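Local coordinates for protein alpha-L-rhamnosidase (Streptomyces avermitilis, PDB 3W5M) that hydrolyses terminal non-reducing alpha-L-rhamnose residues from alpha-L-rhamnosides, including citrus flavonoids and gum arabic, and binds L-rhamnose through a calcium-dependent carbohydrate-binding module, at residues D898-Q901 with G905-T908; D746-S751 with P909-F914; P9-V14 with L18-A23; P25-P30 with S106-G111. All blocks are in the same frame, centred on the assembly; numbering follows the deposited sequence.

Interaction 1: D898-Q901 with G905-T908; sequences DSIQ and GFQT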
loop_
_atom_site.group_PDB
_atom_site.type_symbol
_atom_site.label_atom_id
_atom_site.label_comp_id
_atom_site.label_asym_id
_atom_site.label_seq_id
_atom_site.Cartn_x
_atom_site.Cartn_y
_atom_site.Cartn_z
ATOM N N ASP A 898 19.417 5.388 11.921
ATOM C CA ASP A 898 20.009 4.387 12.828
ATOM C C ASP A 898 19.052 3.270 13.217
ATOM O O ASP A 898 19.047 2.855 14.366
ATOM C CB ASP A 898 20.472 5.071 14.120
ATOM C CG ASP A 898 19.371 5.855 14.786
ATOM O OD1 ASP A 898 18.323 6.087 14.147
ATOM O OD2 ASP A 898 19.535 6.250 15.962
ATOM N N SER A 899 18.237 2.774 12.287
ATOM C CA SER A 899 17.309 1.685 12.666
ATOM C C SER A 899 18.059 0.494 13.294
ATOM O O SER A 899 17.570 -0.106 14.255
ATOM C CB SER A 899 16.417 1.264 11.491
ATOM O OG SER A 899 15.438 2.268 11.273
ATOM N N ILE A 900 19.228 0.168 12.739
ATOM C CA ILE A 900 20.267 -0.568 13.461
ATOM C C ILE A 900 21.306 0.478 13.868
ATOM O O ILE A 900 21.813 1.212 13.007
ATOM C CB ILE A 900 20.981 -1.629 12.608
ATOM C CG1 ILE A 900 19.993 -2.701 12.106
ATOM C CG2 ILE A 900 22.084 -2.296 13.436
ATOM C CD1 ILE A 900 20.511 -3.557 10.958
ATOM N N GLN A 901 21.604 0.565 15.163
ATOM C CA GLN A 901 22.546 1.577 15.670
ATOM C C GLN A 901 24.007 1.148 15.527
ATOM O O GLN A 901 24.282 -0.048 15.346
ATOM C CB GLN A 901 22.251 1.897 17.125
ATOM C CG GLN A 901 20.781 2.047 17.412
ATOM C CD GLN A 901 20.533 2.932 18.599
ATOM O OE1 GLN A 901 19.944 2.505 19.587
ATOM N NE2 GLN A 901 20.991 4.175 18.517
ATOM N N GLY A 905 22.834 -2.640 18.243
ATOM C CA GLY A 905 21.463 -2.823 18.718
ATOM C C GLY A 905 20.424 -2.197 17.788
ATOM O O GLY A 905 20.764 -1.445 16.873
ATOM N N PHE A 906 19.155 -2.506 18.034
ATOM C CA PHE A 906 18.054 -1.900 17.286
ATOM C C PHE A 906 17.578 -0.640 17.970
ATOM O O PHE A 906 17.676 -0.504 19.191
ATOM C CB PHE A 906 16.892 -2.894 17.165
ATOM C CG PHE A 906 17.227 -4.120 16.387
ATOM C CD1 PHE A 906 17.670 -4.026 15.068
ATOM C CD2 PHE A 906 17.054 -5.394 16.951
ATOM C CE1 PHE A 906 17.965 -5.166 14.333
ATOM C CE2 PHE A 906 17.363 -6.525 16.219
ATOM C CZ PHE A 906 17.808 -6.418 14.913
ATOM N N GLN A 907 17.064 0.291 17.179
ATOM C CA GLN A 907 16.353 1.420 17.724
ATOM C C GLN A 907 15.082 0.918 18.409
ATOM O O GLN A 907 14.784 -0.301 18.379
ATOM C CB GLN A 907 16.027 2.439 16.620
ATOM C CG GLN A 907 16.934 3.665 16.629
ATOM C CD GLN A 907 16.621 4.635 17.743
ATOM O OE1 GLN A 907 15.715 4.417 18.557
ATOM N NE2 GLN A 907 17.366 5.738 17.778
ATOM N N THR A 908 14.332 1.825 19.018
ATOM C CA THR A 908 13.190 1.407 19.817
ATOM C C THR A 908 12.071 0.771 18.983
ATOM O O THR A 908 11.580 1.395 18.034
ATOM C CB THR A 908 12.582 2.534 20.663
ATOM O OG1 THR A 908 11.380 2.051 21.267
ATOM C CG2 THR A 908 12.223 3.762 19.816
#
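A single antiparallel bridge, with Ile900 and Phe906 as its non-hydrogen-bonded pair, closes a short loop of the catalytic (alpha/alpha)6-barrel domain. The CA atoms of Ile900 and Phe906 lie 4.6 Å apart, framed by two backbone bonds: Gln907 N to Ser899 O at 3.0 Å and Gln901 N to Gly905 O at 2.8 Å. The second is nearly straight at its acceptor, with a C=O...N angle of 170°. Beside the bridge, Ile900 and Phe906 run side by side, and Ile900 CG1 meets the ring edge at Phe906 CE1, 3.9 Å away.

Gln907 makes the one side-chain hydrogen bond across the contact, NE2 to Asp898 OD2 at 2.9 Å. The oxygen lies in the plane of the amide, whereas the nitrogen approaches from 42° above the carboxylate plane. A bend at chi2 (-75°) folds the amide back, so that OE1 can take Thr908 N while NE2 faces Asp898; the Gln901 amide stacks loosely against it. With a leucine in place of Gln907, Asp898 OD2 would probably lose its amide mate and Thr908 N its acceptor.

Ser899 OG turns to Asn912 OD1 and Arg896 N, close to Glu895, assigned as the catalytic proton acceptor. Because both ends of the Gln907 amide are engaged, its rotation is fixed, and a neutral donor meets the Asp898 carboxylate.

Interaction 2: D746-S751 with P909-F914; sequences DWLNVS and PEMNSF
The sulfur-aromatic contact comes first: Met911 SD lies at the edge of the Trp747 indole, 3.7 Å from CZ2. Its distance to the centroid of the six-membered ring of Trp747 is 5.1 Å, and it stands 86° off the ring normal, which places this Met-aromatic pair in the ring plane and not over a face.

The apolar contacts belong to the methyl group. Met911 leaves its backbone extended, then bends at chi3 (70°), which swings CE back to the indole at Trp747 CZ2, 3.7 Å away. Leu748 reaches Met911 tip to tip, its CD1 4.0 Å from Met911 CE. The methyl is therefore touched by both the indole and the isobutyl group.

Both segments are loops of the (alpha/alpha)6-barrel, one between helices 713-732 and 756-777, the other between 883-887 and 923-929. Here they border the rhamnose site: the Met911 side chain is about 4 Å from those of Arg634, which binds rhamnose, and Glu895, the assigned proton acceptor.

Polar bonds stay within each loop or go to neighbours. Asp746 O accepts twice, from Asn749 N at 3.2 Å, which closes a type II turn, and from Asn749 ND2 at 3.0 Å. In the other loop, Met911 O receives Arg896 NE, and Ser913 N donates to Glu895 OE1.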
loop_
_atom_site.group_PDB
_atom_site.type_symbol
_atom_site.label_atom_id
_atom_site.label_comp_id
_atom_site.label_asym_id
_atom_site.label_seq_id
_atom_site.Cartn_x
_atom_site.Cartn_y
_atom_site.Cartn_z
ATOM N N ASP A 746 10.713 18.359 10.835
ATOM C CA ASP A 746 11.694 17.587 10.102
ATOM C C ASP A 746 11.911 16.244 10.811
ATOM O O ASP A 746 12.999 15.937 11.304
ATOM C CB ASP A 746 13.017 18.367 9.912
ATOM C CG ASP A 746 13.966 17.690 8.938
ATOM O OD1 ASP A 746 13.500 17.109 7.930
ATOM O OD2 ASP A 746 15.204 17.726 9.170
ATOM N N TRP A 747 10.841 15.451 10.833
ATOM C CA TRP A 747 10.794 14.127 11.473
ATOM C C TRP A 747 12.059 13.284 11.338
ATOM O O TRP A 747 12.568 13.068 10.241
ATOM C CB TRP A 747 9.592 13.373 10.877
ATOM C CG TRP A 747 9.155 12.137 11.608
ATOM C CD1 TRP A 747 9.223 10.838 11.161
ATOM C CD2 TRP A 747 8.535 12.092 12.890
ATOM N NE1 TRP A 747 8.696 9.994 12.105
ATOM C CE2 TRP A 747 8.267 10.737 13.177
ATOM C CE3 TRP A 747 8.182 13.069 13.833
ATOM C CZ2 TRP A 747 7.664 10.334 14.371
ATOM C CZ3 TRP A 747 7.593 12.673 15.007
ATOM C CH2 TRP A 747 7.326 11.310 15.268
ATOM N N LEU A 748 12.543 12.759 12.469
ATOM C CA LEU A 748 13.688 11.836 12.496
ATOM C C LEU A 748 14.996 12.431 11.932
ATOM O O LEU A 748 15.831 11.728 11.381
ATOM C CB LEU A 748 13.319 10.459 11.863
ATOM C CG LEU A 748 12.199 9.741 12.615
ATOM C CD1 LEU A 748 11.734 8.500 11.850
ATOM C CD2 LEU A 748 12.668 9.357 14.013
ATOM N N ASN A 749 15.164 13.745 12.075
ATOM C CA ASN A 749 16.481 14.371 11.891
ATOM C C ASN A 749 17.510 13.766 12.874
ATOM O O ASN A 749 17.114 13.213 13.907
ATOM C CB ASN A 749 16.360 15.888 12.111
ATOM C CG ASN A 749 15.921 16.247 13.518
ATOM O OD1 ASN A 749 16.705 16.140 14.468
ATOM N ND2 ASN A 749 14.670 16.687 13.666
ATOM N N VAL A 750 18.802 13.913 12.576
ATOM C CA VAL A 750 19.885 13.418 13.452
ATOM C C VAL A 750 20.338 14.532 14.400
ATOM O O VAL A 750 21.294 15.251 14.097
ATOM C CB VAL A 750 21.119 12.927 12.650
ATOM C CG1 VAL A 750 22.026 12.061 13.534
ATOM C CG2 VAL A 750 20.708 12.150 11.409
ATOM N N SER A 751 19.641 14.641 15.534
ATOM C CA SER A 751 19.909 15.655 16.565
ATOM C C SER A 751 20.215 17.043 15.987
ATOM O O SER A 751 21.261 17.645 16.270
ATOM C CB SER A 751 21.021 15.199 17.520
ATOM O OG SER A 751 21.168 16.127 18.585
ATOM N N PRO A 909 11.635 -0.448 19.380
ATOM C CA PRO A 909 10.513 -1.140 18.715
ATOM C C PRO A 909 9.190 -0.384 18.818
ATOM O O PRO A 909 8.206 -0.776 18.192
ATOM C CB PRO A 909 10.422 -2.475 19.474
ATOM C CG PRO A 909 11.032 -2.198 20.822
ATOM C CD PRO A 909 12.163 -1.235 20.518
ATOM N N GLU A 910 9.152 0.685 19.603
ATOM C CA GLU A 910 7.958 1.505 19.666
ATOM C C GLU A 910 7.703 2.155 18.312
ATOM O O GLU A 910 6.560 2.427 17.966
ATOM C CB GLU A 910 8.061 2.570 20.752
ATOM C CG GLU A 910 7.637 2.065 22.124
ATOM C CD GLU A 910 8.162 2.930 23.255
ATOM O OE1 GLU A 910 8.861 3.933 22.967
ATOM O OE2 GLU A 910 7.884 2.601 24.436
ATOM N N MET A 911 8.772 2.412 17.568
ATOM C CA MET A 911 8.644 2.893 16.182
ATOM C C MET A 911 9.963 2.695 15.430
ATOM O O MET A 911 10.873 3.526 15.520
ATOM C CB MET A 911 8.175 4.361 16.140
ATOM C CG MET A 911 7.623 4.799 14.783
ATOM S SD MET A 911 7.552 6.614 14.663
ATOM C CE MET A 911 9.298 6.985 14.580
ATOM N N ASN A 912 10.077 1.572 14.712
ATOM C CA ASN A 912 11.302 1.251 13.995
ATOM C C ASN A 912 11.152 0.311 12.808
ATOM O O ASN A 912 11.470 -0.890 12.893
ATOM C CB ASN A 912 12.376 0.684 14.943
ATOM C CG ASN A 912 13.741 0.662 14.299
ATOM O OD1 ASN A 912 14.075 1.561 13.529
ATOM N ND2 ASN A 912 14.539 -0.371 14.588
ATOM N N SER A 913 10.767 0.866 11.674
ATOM C CA SER A 913 10.575 0.075 10.445
ATOM C C SER A 913 11.852 -0.026 9.581
ATOM O O SER A 913 12.674 0.908 9.535
ATOM C CB SER A 913 9.390 0.668 9.660
ATOM O OG SER A 913 9.610 0.615 8.254
ATOM N N PHE A 914 12.033 -1.165 8.914
ATOM C CA PHE A 914 13.137 -1.321 7.978
ATOM C C PHE A 914 12.729 -1.166 6.513
ATOM O O PHE A 914 13.464 -1.579 5.612
ATOM C CB PHE A 914 13.872 -2.637 8.221
ATOM C CG PHE A 914 14.500 -2.703 9.577
ATOM C CD1 PHE A 914 13.758 -3.117 10.677
ATOM C CD2 PHE A 914 15.803 -2.254 9.772
ATOM C CE1 PHE A 914 14.333 -3.143 11.946
ATOM C CE2 PHE A 914 16.388 -2.274 11.034
ATOM C CZ PHE A 914 15.647 -2.709 12.120
#

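Interaction 3: P9-V14 with L18-A23; sequences PSVEYV and LGLDAA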
loop_
_atom_site.group_PDB
_atom_site.type_symbol
_atom_site.label_atom_id
_atom_site.label_comp_id
_atom_site.label_asym_id
_atom_site.label_seq_id
_atom_site.Cartn_x
_atom_site.Cartn_y
_atom_site.Cartn_z
ATOM N N PRO A 9 0.477 2.466 -28.601
ATOM C CA PRO A 9 -0.471 3.483 -28.168
ATOM C C PRO A 9 -1.217 3.042 -26.897
ATOM O O PRO A 9 -1.358 1.850 -26.628
ATOM C CB PRO A 9 -1.408 3.614 -29.368
ATOM C CG PRO A 9 -1.382 2.273 -30.024
ATOM C CD PRO A 9 -0.004 1.713 -29.780
ATOM N N SER A 10 -1.661 3.996 -26.095
ATOM C CA SER A 10 -2.263 3.637 -24.809
ATOM C C SER A 10 -3.467 4.515 -24.507
ATOM O O SER A 10 -3.661 5.566 -25.114
ATOM C CB SER A 10 -1.238 3.733 -23.667
ATOM O OG SER A 10 -0.856 5.086 -23.445
ATOM N N VAL A 11 -4.270 4.053 -23.557
ATOM C CA VAL A 11 -5.472 4.760 -23.142
ATOM C C VAL A 11 -5.403 4.817 -21.615
ATOM O O VAL A 11 -5.275 3.792 -20.948
ATOM C CB VAL A 11 -6.744 4.032 -23.610
ATOM C CG1 VAL A 11 -7.987 4.797 -23.158
ATOM C CG2 VAL A 11 -6.767 3.895 -25.143
ATOM N N GLU A 12 -5.467 6.017 -21.051
ATOM C CA GLU A 12 -5.333 6.149 -19.604
ATOM C C GLU A 12 -4.131 5.362 -19.049
ATOM O O GLU A 12 -4.273 4.629 -18.059
ATOM C CB GLU A 12 -6.644 5.774 -18.885
ATOM C CG GLU A 12 -7.833 6.669 -19.219
ATOM C CD GLU A 12 -7.694 8.068 -18.610
ATOM O OE1 GLU A 12 -7.145 8.196 -17.479
ATOM O OE2 GLU A 12 -8.139 9.051 -19.249
ATOM N N TYR A 13 -2.966 5.560 -19.681
ATOM C CA TYR A 13 -1.671 5.019 -19.251
ATOM C C TYR A 13 -1.488 3.540 -19.525
ATOM O O TYR A 13 -0.455 2.987 -19.178
ATOM C CB TYR A 13 -1.431 5.267 -17.742
ATOM C CG TYR A 13 -1.236 6.730 -17.416
ATOM C CD1 TYR A 13 0.001 7.314 -17.546
ATOM C CD2 TYR A 13 -2.296 7.516 -16.959
ATOM C CE1 TYR A 13 0.203 8.655 -17.236
ATOM C CE2 TYR A 13 -2.114 8.869 -16.646
ATOM C CZ TYR A 13 -0.861 9.431 -16.799
ATOM O OH TYR A 13 -0.612 10.764 -16.471
ATOM N N VAL A 14 -2.473 2.876 -20.101
ATOM C CA VAL A 14 -2.301 1.415 -20.265
ATOM C C VAL A 14 -2.677 0.948 -21.684
ATOM O O VAL A 14 -3.458 1.593 -22.364
ATOM C CB VAL A 14 -3.035 0.565 -19.187
ATOM C CG1 VAL A 14 -2.728 1.014 -17.749
ATOM C CG2 VAL A 14 -4.514 0.520 -19.425
ATOM N N LEU A 18 -9.443 -2.871 -19.801
ATOM C CA LEU A 18 -10.730 -3.549 -19.798
ATOM C C LEU A 18 -11.511 -3.054 -18.598
ATOM O O LEU A 18 -11.125 -3.304 -17.436
ATOM C CB LEU A 18 -10.503 -5.061 -19.652
ATOM C CG LEU A 18 -11.721 -5.988 -19.594
ATOM C CD1 LEU A 18 -12.336 -6.161 -20.974
ATOM C CD2 LEU A 18 -11.278 -7.360 -19.099
ATOM N N GLY A 19 -12.633 -2.379 -18.853
ATOM C CA GLY A 19 -13.496 -1.902 -17.758
ATOM C C GLY A 19 -13.118 -0.479 -17.333
ATOM O O GLY A 19 -12.926 -0.213 -16.155
ATOM N N LEU A 20 -13.006 0.415 -18.299
ATOM C CA LEU A 20 -12.566 1.792 -18.075
ATOM C C LEU A 20 -13.808 2.676 -18.106
ATOM O O LEU A 20 -14.533 2.686 -19.111
ATOM C CB LEU A 20 -11.581 2.212 -19.171
ATOM C CG LEU A 20 -10.954 3.608 -19.065
ATOM C CD1 LEU A 20 -9.951 3.654 -17.925
ATOM C CD2 LEU A 20 -10.248 3.983 -20.360
ATOM N N ASP A 21 -14.041 3.433 -17.034
ATOM C CA ASP A 21 -15.250 4.233 -16.931
ATOM C C ASP A 21 -15.131 5.717 -17.306
ATOM O O ASP A 21 -16.144 6.418 -17.298
ATOM C CB ASP A 21 -15.908 4.056 -15.539
ATOM C CG ASP A 21 -16.740 2.765 -15.444
ATOM O OD1 ASP A 21 -17.007 2.141 -16.493
ATOM O OD2 ASP A 21 -17.125 2.366 -14.322
ATOM N N ALA A 22 -13.931 6.182 -17.663
ATOM C CA ALA A 22 -13.720 7.585 -18.059
ATOM C C ALA A 22 -14.665 7.979 -19.202
ATOM O O ALA A 22 -14.806 7.232 -20.177
ATOM C CB ALA A 22 -12.268 7.810 -18.474
ATOM N N ALA A 23 -15.345 9.127 -19.069
ATOM C CA ALA A 23 -16.176 9.643 -20.169
ATOM C C ALA A 23 -15.335 10.092 -21.378
ATOM O O ALA A 23 -15.748 9.974 -22.561
ATOM C CB ALA A 23 -17.069 10.784 -19.675
#
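Leu20 pushes its two methyls against neighbouring residues of the 9-14 segment. Its CD2 reaches Val11 CG1 at 3.7 Å and also lies 3.8 Å from Glu12 CG, while Leu20 CD1 rests on the same glutamate, 4.0 Å from Glu12 CB. The Leu20 and Glu12 side chains cross at about a right angle, and the atoms touched are CB and CG, the aliphatic stem of the glutamate. With CG anti to the backbone N (chi1 -177°), Leu20 sends both branches across the contact. Were Leu20 a serine, the two methyls would be gone, and Val11 CG1 and the Glu12 stem would probably be left facing a gap on the side of the 18-23 segment.

The next shell fixes these groups. A type I' turn from Val11 to Val14 is pinned at both ends, by Val11 N to Val14 O at 2.9 Å and Val14 N to Val11 O at 3.1 Å. Glu12 bends at chi2 and its OE1 forms a salt bridge with Arg26. Opposite, Gly19 takes the left-handed backbone angles with which the chain turns its corner, and Pro25 touches both Val11 and Leu20.

The turn follows strand 10-11, which pairs antiparallel with strand 26-32, in the N-terminal immunoglobulin-like domain, a beta-sandwich of fibronectin type 3 kind.

Interaction 4: P25-P30 with S106-G111; sequences PRLSWP and SWWETG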
loop_
_atom_site.group_PDB
_atom_site.type_symbol
_atom_site.label_atom_id
_atom_site.label_comp_id
_atom_site.label_asym_id
_atom_site.label_seq_id
_atom_site.Cartn_x
_atom_site.Cartn_y
_atom_site.Cartn_z
ATOM N N PRO A 25 -11.727 9.185 -22.203
ATOM C CA PRO A 25 -10.439 8.505 -21.962
ATOM C C PRO A 25 -9.311 9.200 -22.714
ATOM O O PRO A 25 -9.498 9.607 -23.860
ATOM C CB PRO A 25 -10.661 7.068 -22.493
ATOM C CG PRO A 25 -11.936 7.105 -23.250
ATOM C CD PRO A 25 -12.739 8.280 -22.751
ATOM N N ARG A 26 -8.143 9.308 -22.085
ATOM C CA ARG A 26 -7.013 10.065 -22.657
ATOM C C ARG A 26 -6.081 9.149 -23.416
ATOM O O ARG A 26 -5.551 8.180 -22.860
ATOM C CB ARG A 26 -6.264 10.812 -21.566
ATOM C CG ARG A 26 -7.115 11.924 -20.950
ATOM C CD ARG A 26 -6.471 12.470 -19.663
ATOM N NE ARG A 26 -6.405 11.414 -18.656
ATOM C CZ ARG A 26 -5.676 11.479 -17.538
ATOM N NH1 ARG A 26 -4.947 12.555 -17.263
ATOM N NH2 ARG A 26 -5.678 10.455 -16.707
ATOM N N LEU A 27 -5.845 9.495 -24.673
ATOM C CA LEU A 27 -5.136 8.635 -25.618
ATOM C C LEU A 27 -3.703 9.133 -25.767
ATOM O O LEU A 27 -3.455 10.360 -25.750
ATOM C CB LEU A 27 -5.859 8.729 -26.975
ATOM C CG LEU A 27 -7.353 8.363 -26.979
ATOM C CD1 LEU A 27 -7.926 8.616 -28.369
ATOM C CD2 LEU A 27 -7.526 6.915 -26.594
ATOM N N SER A 28 -2.753 8.208 -25.919
ATOM C CA SER A 28 -1.346 8.573 -26.091
ATOM C C SER A 28 -0.711 7.779 -27.221
ATOM O O SER A 28 -1.030 6.590 -27.399
ATOM C CB SER A 28 -0.548 8.320 -24.807
ATOM O OG SER A 28 -0.946 9.214 -23.750
ATOM N N TRP A 29 0.183 8.413 -27.968
ATOM C CA TRP A 29 0.884 7.735 -29.083
ATOM C C TRP A 29 2.385 8.045 -29.130
ATOM O O TRP A 29 2.831 8.922 -29.870
ATOM C CB TRP A 29 0.180 7.958 -30.442
ATOM C CG TRP A 29 -0.225 9.391 -30.752
ATOM C CD1 TRP A 29 0.529 10.344 -31.380
ATOM C CD2 TRP A 29 -1.493 10.002 -30.481
ATOM N NE1 TRP A 29 -0.188 11.517 -31.487
ATOM C CE2 TRP A 29 -1.425 11.333 -30.952
ATOM C CE3 TRP A 29 -2.672 9.558 -29.862
ATOM C CZ2 TRP A 29 -2.492 12.226 -30.845
ATOM C CZ3 TRP A 29 -3.755 10.435 -29.791
ATOM C CH2 TRP A 29 -3.648 11.764 -30.261
ATOM N N PRO A 30 3.175 7.307 -28.334
ATOM C CA PRO A 30 4.623 7.420 -28.499
ATOM C C PRO A 30 4.968 7.138 -29.974
ATOM O O PRO A 30 4.309 6.302 -30.629
ATOM C CB PRO A 30 5.176 6.305 -27.591
ATOM C CG PRO A 30 4.050 5.907 -26.679
ATOM C CD PRO A 30 2.783 6.218 -27.424
ATOM N N SER A 106 -6.027 -0.736 -31.889
ATOM C CA SER A 106 -6.013 -1.130 -30.488
ATOM C C SER A 106 -7.427 -0.951 -29.945
ATOM O O SER A 106 -8.340 -0.646 -30.708
ATOM C CB SER A 106 -4.997 -0.293 -29.696
ATOM O OG SER A 106 -4.850 -0.845 -28.380
ATOM N N TRP A 107 -7.630 -1.141 -28.645
ATOM C CA TRP A 107 -8.977 -1.002 -28.119
ATOM C C TRP A 107 -8.972 -0.634 -26.640
ATOM O O TRP A 107 -7.958 -0.844 -25.933
ATOM C CB TRP A 107 -9.797 -2.300 -28.359
ATOM C CG TRP A 107 -9.208 -3.564 -27.759
ATOM C CD1 TRP A 107 -8.449 -4.519 -28.420
ATOM C CD2 TRP A 107 -9.350 -4.040 -26.401
ATOM N NE1 TRP A 107 -8.095 -5.524 -27.546
ATOM C CE2 TRP A 107 -8.641 -5.265 -26.309
ATOM C CE3 TRP A 107 -9.998 -3.548 -25.252
ATOM C CZ2 TRP A 107 -8.566 -6.002 -25.123
ATOM C CZ3 TRP A 107 -9.915 -4.282 -24.062
ATOM C CH2 TRP A 107 -9.202 -5.498 -24.008
ATOM N N TRP A 108 -10.075 -0.042 -26.189
ATOM C CA TRP A 108 -10.402 -0.028 -24.749
ATOM C C TRP A 108 -11.839 -0.489 -24.601
ATOM O O TRP A 108 -12.607 -0.428 -25.560
ATOM C CB TRP A 108 -10.169 1.347 -24.108
ATOM C CG TRP A 108 -11.250 2.381 -24.349
ATOM C CD1 TRP A 108 -12.319 2.662 -23.544
ATOM C CD2 TRP A 108 -11.340 3.284 -25.462
ATOM N NE1 TRP A 108 -13.073 3.680 -24.088
ATOM C CE2 TRP A 108 -12.492 4.087 -25.260
ATOM C CE3 TRP A 108 -10.545 3.509 -26.600
ATOM C CZ2 TRP A 108 -12.870 5.087 -26.157
ATOM C CZ3 TRP A 108 -10.922 4.499 -27.496
ATOM C CH2 TRP A 108 -12.070 5.283 -27.264
ATOM N N GLU A 109 -12.202 -0.972 -23.424
ATOM C CA GLU A 109 -13.561 -1.408 -23.194
ATOM C C GLU A 109 -14.123 -0.728 -21.955
ATOM O O GLU A 109 -13.513 -0.755 -20.889
ATOM C CB GLU A 109 -13.621 -2.945 -23.078
ATOM C CG GLU A 109 -15.035 -3.492 -22.946
ATOM C CD GLU A 109 -15.084 -5.015 -22.913
ATOM O OE1 GLU A 109 -14.468 -5.644 -23.801
ATOM O OE2 GLU A 109 -15.746 -5.594 -22.023
ATOM N N THR A 110 -15.301 -0.113 -22.098
ATOM C CA THR A 110 -15.938 0.532 -20.957
ATOM C C THR A 110 -16.485 -0.493 -19.991
ATOM O O THR A 110 -16.863 -1.634 -20.373
ATOM C CB THR A 110 -17.056 1.500 -21.410
ATOM O OG1 THR A 110 -18.041 0.775 -22.159
ATOM C CG2 THR A 110 -16.477 2.575 -22.281
ATOM N N GLY A 111 -16.535 -0.097 -18.723
ATOM C CA GLY A 111 -17.257 -0.873 -17.735
ATOM C C GLY A 111 -18.726 -0.498 -17.660
ATOM O O GLY A 111 -19.350 -0.084 -18.658
#
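Near the place where Pro25 and Trp108 meet, Thr110 OG1 is gripped twice: it accepts from Thr84 N and donates to Lys81 O, which ties down the strand that carries Trp108. The contact lies inside the beta-sandwich of the N-terminal fibronectin type 3 domain. Strand 26-32 belongs to one sheet and strand 106-110 is an edge strand of the other, and the indole bridges the space between them; the CA atoms of Pro25 and Trp108 are 9.0 Å apart.

Trp108 puts CG between its backbone N and carbonyl carbon (chi1 79°), which lifts the ring off its own sheet toward the facing one. Leu27 adds a looser contact, its CD2 standing 4.3 Å from Trp108 CZ3 in an oblique approach. Val11 and Val47 also touch the indole, so apolar groups from both sheets touch it.

Charge is kept to the flanks. The Glu109 carboxylate divides its oxygens between Arg85 and Arg320, while Arg26 also pairs with Asp712, so the buried Glu109 and Arg26 both have partners of opposite charge.

The proline ring crosses the indole at about a right angle and lays its CG, with CB behind it, over one face, in the manner of a CH-pi contact. Pro25 CG sits 3.3 Å above the plane of the Trp108 ring, displaced toward the rim, and is 3.7 Å from Trp108 CE2.

How the interactions relate
The four contacts form two pairs on opposite sides of the chain's centre. Interactions 3 and 4 come first along the chain and share the N-terminal immunoglobulin-like domain; their centres are 5 Å apart, and strands 10-11 and 26-32 are sheet neighbours, so both build one sandwich. Interactions 1 and 2 lie in the catalytic domain, with centres 9 Å apart. The span of interaction 1 falls wholly within that of interaction 2, and segments 905-908 and 909-914 run on directly. Between the pairs the centres are 40 to 49 Å apart without contact. One pair thus shapes loops beside the rhamnose site, and the other packs the two sheets of a domain remote from it.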